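Local coordinates for periplasmic oligopeptide-binding protein (Burkholderia pseudomallei, PDB 3ZS6), which probably binds oligopeptides in the periplasm and delivers them to an ABC transporter for uptake, at residues L35-A40 against K199-R204. Numbering follows the deposited sequence.
Sequences LFEGLA and KYWNAR
W201 NE1 bonds to E37 OE1 at 3.0 Å, and the same NE1 is weakly bonded to E37 OE2 at 3.2 Å. Y200, the residue before W201, meets the same carboxylate. Both belong to a type I beta turn that runs from Y200 to A203. The fold is that of a family 5 solute-binding protein. The loop between helix 26-35 and strand 40-42 here meets the loop between strands 191-196 and 210-215. Strand 40-42 is an edge strand of one sheet and strands 191-196 and 210-215 belong to another, so the contact links loops flanking two different sheets.

E37 OE1 accepts the W201 NE1 hydrogen through its syn lone pair and lies close to the indole plane. The N-H...O angle is 138°, consistent with an N-H that also leans toward OE2. The weak bond to OE2 is straighter, at 157°. The carboxylate lies at the indole edge, near its plane, with the two planes tilted by 31°. The indole N-H faces both oxygens and would probably suit a charged carboxylate in this buried place.

Y200 OH donates to E37 OE2 as well. The modelled separation of 2.4 Å is very short, and its exact value is doubtful.

E37 reaches across as an extended chain, with CG anti to the backbone N. N178 OD1 accepts a bond from E37 N, and the E37 side chain also touches V52 of strand 48-60. W201 makes a cation-pi contact with R69. N202 CB rests over one face of the indole, nearer its margin than its centre. The turn itself is closed by A203 N bonding to Y200 O at 3.0 Å.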
ATOM      1  N   LEU A  35      13.634   9.577  -2.736  1.00 12.38           N
ATOM      2  CA  LEU A  35      14.865   9.758  -1.939  1.00  9.87           C
ATOM      3  C   LEU A  35      15.836   8.566  -1.965  1.00 15.74           C
ATOM      4  O   LEU A  35      17.051   8.745  -1.804  1.00 19.21           O
ATOM      5  CB  LEU A  35      14.522  10.089  -0.484  1.00 12.96           C
ATOM      6  CG  LEU A  35      13.779  11.405  -0.229  1.00 15.62           C
ATOM      7  CD1 LEU A  35      13.268  11.457   1.206  1.00  9.97           C
ATOM      8  CD2 LEU A  35      14.677  12.620  -0.539  1.00 17.14           C
ATOM      9  N   PHE A  36      15.297   7.362  -2.157  1.00 10.38           N
ATOM     10  CA  PHE A  36      16.091   6.131  -2.139  1.00 15.08           C
ATOM     11  C   PHE A  36      15.822   5.297  -3.386  1.00 16.66           C
ATOM     12  O   PHE A  36      14.724   5.324  -3.939  1.00 15.45           O
ATOM     13  CB  PHE A  36      15.760   5.267  -0.916  1.00 12.95           C
ATOM     14  CG  PHE A  36      16.097   5.903   0.406  1.00 12.39           C
ATOM     15  CD1 PHE A  36      15.195   6.752   1.036  1.00 11.20           C
ATOM     16  CD2 PHE A  36      17.307   5.628   1.032  1.00 15.31           C
ATOM     17  CE1 PHE A  36      15.491   7.326   2.270  1.00  8.77           C
ATOM     18  CE2 PHE A  36      17.620   6.200   2.261  1.00 14.76           C
ATOM     19  CZ  PHE A  36      16.712   7.050   2.883  1.00 13.27           C
ATOM     20  N   GLU A  37      16.826   4.542  -3.812  1.00 13.29           N
ATOM     21  CA  GLU A  37      16.693   3.674  -4.975  1.00 10.12           C
ATOM     22  C   GLU A  37      17.079   2.255  -4.618  1.00 10.93           C
ATOM     23  O   GLU A  37      18.167   2.018  -4.096  1.00 12.91           O
ATOM     24  CB  GLU A  37      17.604   4.160  -6.105  1.00 15.58           C
ATOM     25  CG  GLU A  37      17.524   3.302  -7.374  1.00 13.46           C
ATOM     26  CD  GLU A  37      18.490   3.774  -8.440  1.00 17.20           C
ATOM     27  OE1 GLU A  37      19.708   3.838  -8.155  1.00 18.34           O
ATOM     28  OE2 GLU A  37      18.028   4.097  -9.554  1.00 18.49           O
ATOM     29  N   GLY A  38      16.187   1.310  -4.902  1.00 14.18           N
ATOM     30  CA  GLY A  38      16.442  -0.090  -4.619  1.00 15.52           C
ATOM     31  C   GLY A  38      17.139  -0.781  -5.778  1.00 12.56           C
ATOM     32  O   GLY A  38      17.611  -0.120  -6.708  1.00 13.36           O
ATOM     33  N   LEU A  39      17.196  -2.111  -5.728  1.00 14.22           N
ATOM     34  CA  LEU A  39      17.773  -2.900  -6.821  1.00 15.45           C
ATOM     35  C   LEU A  39      17.101  -2.561  -8.153  1.00 18.64           C
ATOM     36  O   LEU A  39      17.766  -2.420  -9.190  1.00 16.36           O
ATOM     37  CB  LEU A  39      17.647  -4.399  -6.522  1.00 12.78           C
ATOM     38  CG  LEU A  39      18.436  -4.893  -5.296  1.00 18.58           C
ATOM     39  CD1 LEU A  39      18.088  -6.345  -4.902  1.00 13.95           C
ATOM     40  CD2 LEU A  39      19.943  -4.739  -5.518  1.00 13.23           C
ATOM     41  N   ALA A  40      15.777  -2.425  -8.102  1.00 19.13           N
ATOM     42  CA  ALA A  40      14.968  -2.089  -9.266  1.00 16.08           C
ATOM     43  C   ALA A  40      14.067  -0.887  -8.964  1.00 12.28           C
ATOM     44  O   ALA A  40      13.945  -0.468  -7.810  1.00  9.57           O
ATOM     45  CB  ALA A  40      14.126  -3.293  -9.676  1.00 13.33           C
ATOM     46  N   LYS A 199      24.685  13.665  -7.267  1.00 24.12           N
ATOM     47  CA  LYS A 199      25.418  12.431  -7.002  1.00 24.27           C
ATOM     48  C   LYS A 199      24.738  11.190  -7.589  1.00 22.58           C
ATOM     49  O   LYS A 199      25.382  10.159  -7.757  1.00 22.93           O
ATOM     50  CB  LYS A 199      25.646  12.254  -5.496  1.00 28.83           C
ATOM     51  CG  LYS A 199      26.273  13.470  -4.820  1.00 30.81           C
ATOM     52  CD  LYS A 199      27.573  13.109  -4.120  1.00 38.41           C
ATOM     53  CE  LYS A 199      28.346  14.354  -3.679  1.00 45.18           C
ATOM     54  NZ  LYS A 199      27.717  15.041  -2.517  1.00 44.77           N
ATOM     55  N   TYR A 200      23.447  11.292  -7.909  1.00 22.99           N
ATOM     56  CA  TYR A 200      22.692  10.164  -8.473  1.00 14.45           C
ATOM     57  C   TYR A 200      23.288   9.693  -9.799  1.00 22.73           C
ATOM     58  O   TYR A 200      23.562  10.507 -10.685  1.00 19.09           O
ATOM     59  CB  TYR A 200      21.228  10.555  -8.680  1.00 18.43           C
ATOM     60  CG  TYR A 200      20.323   9.423  -9.146  1.00 17.67           C
ATOM     61  CD1 TYR A 200      20.170   8.263  -8.389  1.00 11.10           C
ATOM     62  CD2 TYR A 200      19.607   9.529 -10.330  1.00 17.53           C
ATOM     63  CE1 TYR A 200      19.343   7.232  -8.811  1.00 10.50           C
ATOM     64  CE2 TYR A 200      18.770   8.515 -10.755  1.00 16.00           C
ATOM     65  CZ  TYR A 200      18.639   7.369  -9.999  1.00 19.00           C
ATOM     66  OH  TYR A 200      17.806   6.366 -10.450  1.00 17.72           O
ATOM     67  N   TRP A 201      23.482   8.383  -9.939  1.00 27.01           N
ATOM     68  CA  TRP A 201      24.154   7.834 -11.120  1.00 27.50           C
ATOM     69  C   TRP A 201      23.477   8.267 -12.425  1.00 27.26           C
ATOM     70  O   TRP A 201      24.141   8.476 -13.436  1.00 21.22           O
ATOM     71  CB  TRP A 201      24.260   6.302 -11.040  1.00 24.88           C
ATOM     72  CG  TRP A 201      22.946   5.599 -11.190  1.00 26.48           C
ATOM     73  CD1 TRP A 201      22.071   5.260 -10.193  1.00 25.20           C
ATOM     74  CD2 TRP A 201      22.347   5.161 -12.415  1.00 24.97           C
ATOM     75  NE1 TRP A 201      20.965   4.633 -10.723  1.00 19.29           N
ATOM     76  CE2 TRP A 201      21.108   4.562 -12.085  1.00 17.92           C
ATOM     77  CE3 TRP A 201      22.733   5.221 -13.761  1.00 23.22           C
ATOM     78  CZ2 TRP A 201      20.257   4.029 -13.048  1.00 17.69           C
ATOM     79  CZ3 TRP A 201      21.888   4.686 -14.719  1.00 24.44           C
ATOM     80  CH2 TRP A 201      20.665   4.100 -14.358  1.00 22.94           C
ATOM     81  N   ASN A 202      22.158   8.423 -12.402  1.00 25.56           N
ATOM     82  CA  ASN A 202      21.443   8.797 -13.619  1.00 21.05           C
ATOM     83  C   ASN A 202      21.006  10.265 -13.642  1.00 20.30           C
ATOM     84  O   ASN A 202      20.029  10.623 -14.301  1.00 20.92           O
ATOM     85  CB  ASN A 202      20.248   7.863 -13.859  1.00 15.31           C
ATOM     86  CG  ASN A 202      19.899   7.736 -15.333  1.00 20.36           C
ATOM     87  OD1 ASN A 202      20.746   7.978 -16.204  1.00 18.86           O
ATOM     88  ND2 ASN A 202      18.655   7.353 -15.625  1.00 17.67           N
ATOM     89  N   ALA A 203      21.751  11.111 -12.935  1.00 18.36           N
ATOM     90  CA  ALA A 203      21.400  12.522 -12.775  1.00 20.54           C
ATOM     91  C   ALA A 203      21.183  13.237 -14.114  1.00 25.56           C
ATOM     92  O   ALA A 203      20.256  14.036 -14.258  1.00 20.79           O
ATOM     93  CB  ALA A 203      22.475  13.239 -11.956  1.00 23.89           C
ATOM     94  N   ARG A 204      22.038  12.939 -15.088  1.00 21.29           N
ATOM     95  CA  ARG A 204      21.945  13.564 -16.406  1.00 27.67           C
ATOM     96  C   ARG A 204      20.585  13.377 -17.068  1.00 25.66           C
ATOM     97  O   ARG A 204      20.202  14.165 -17.927  1.00 30.79           O
ATOM     98  CB  ARG A 204      23.049  13.046 -17.338  1.00 31.47           C
ATOM     99  CG  ARG A 204      24.439  13.572 -17.003  1.00 50.63           C
ATOM    100  CD  ARG A 204      25.490  13.058 -17.987  1.00 64.96           C
ATOM    101  NE  ARG A 204      25.515  11.597 -18.042  1.00 73.39           N
ATOM    102  CZ  ARG A 204      26.244  10.828 -17.237  1.00 77.98           C
ATOM    103  NH1 ARG A 204      27.017  11.378 -16.307  1.00 78.62           N
ATOM    104  NH2 ARG A 204      26.199   9.507 -17.363  1.00 78.40           N
TER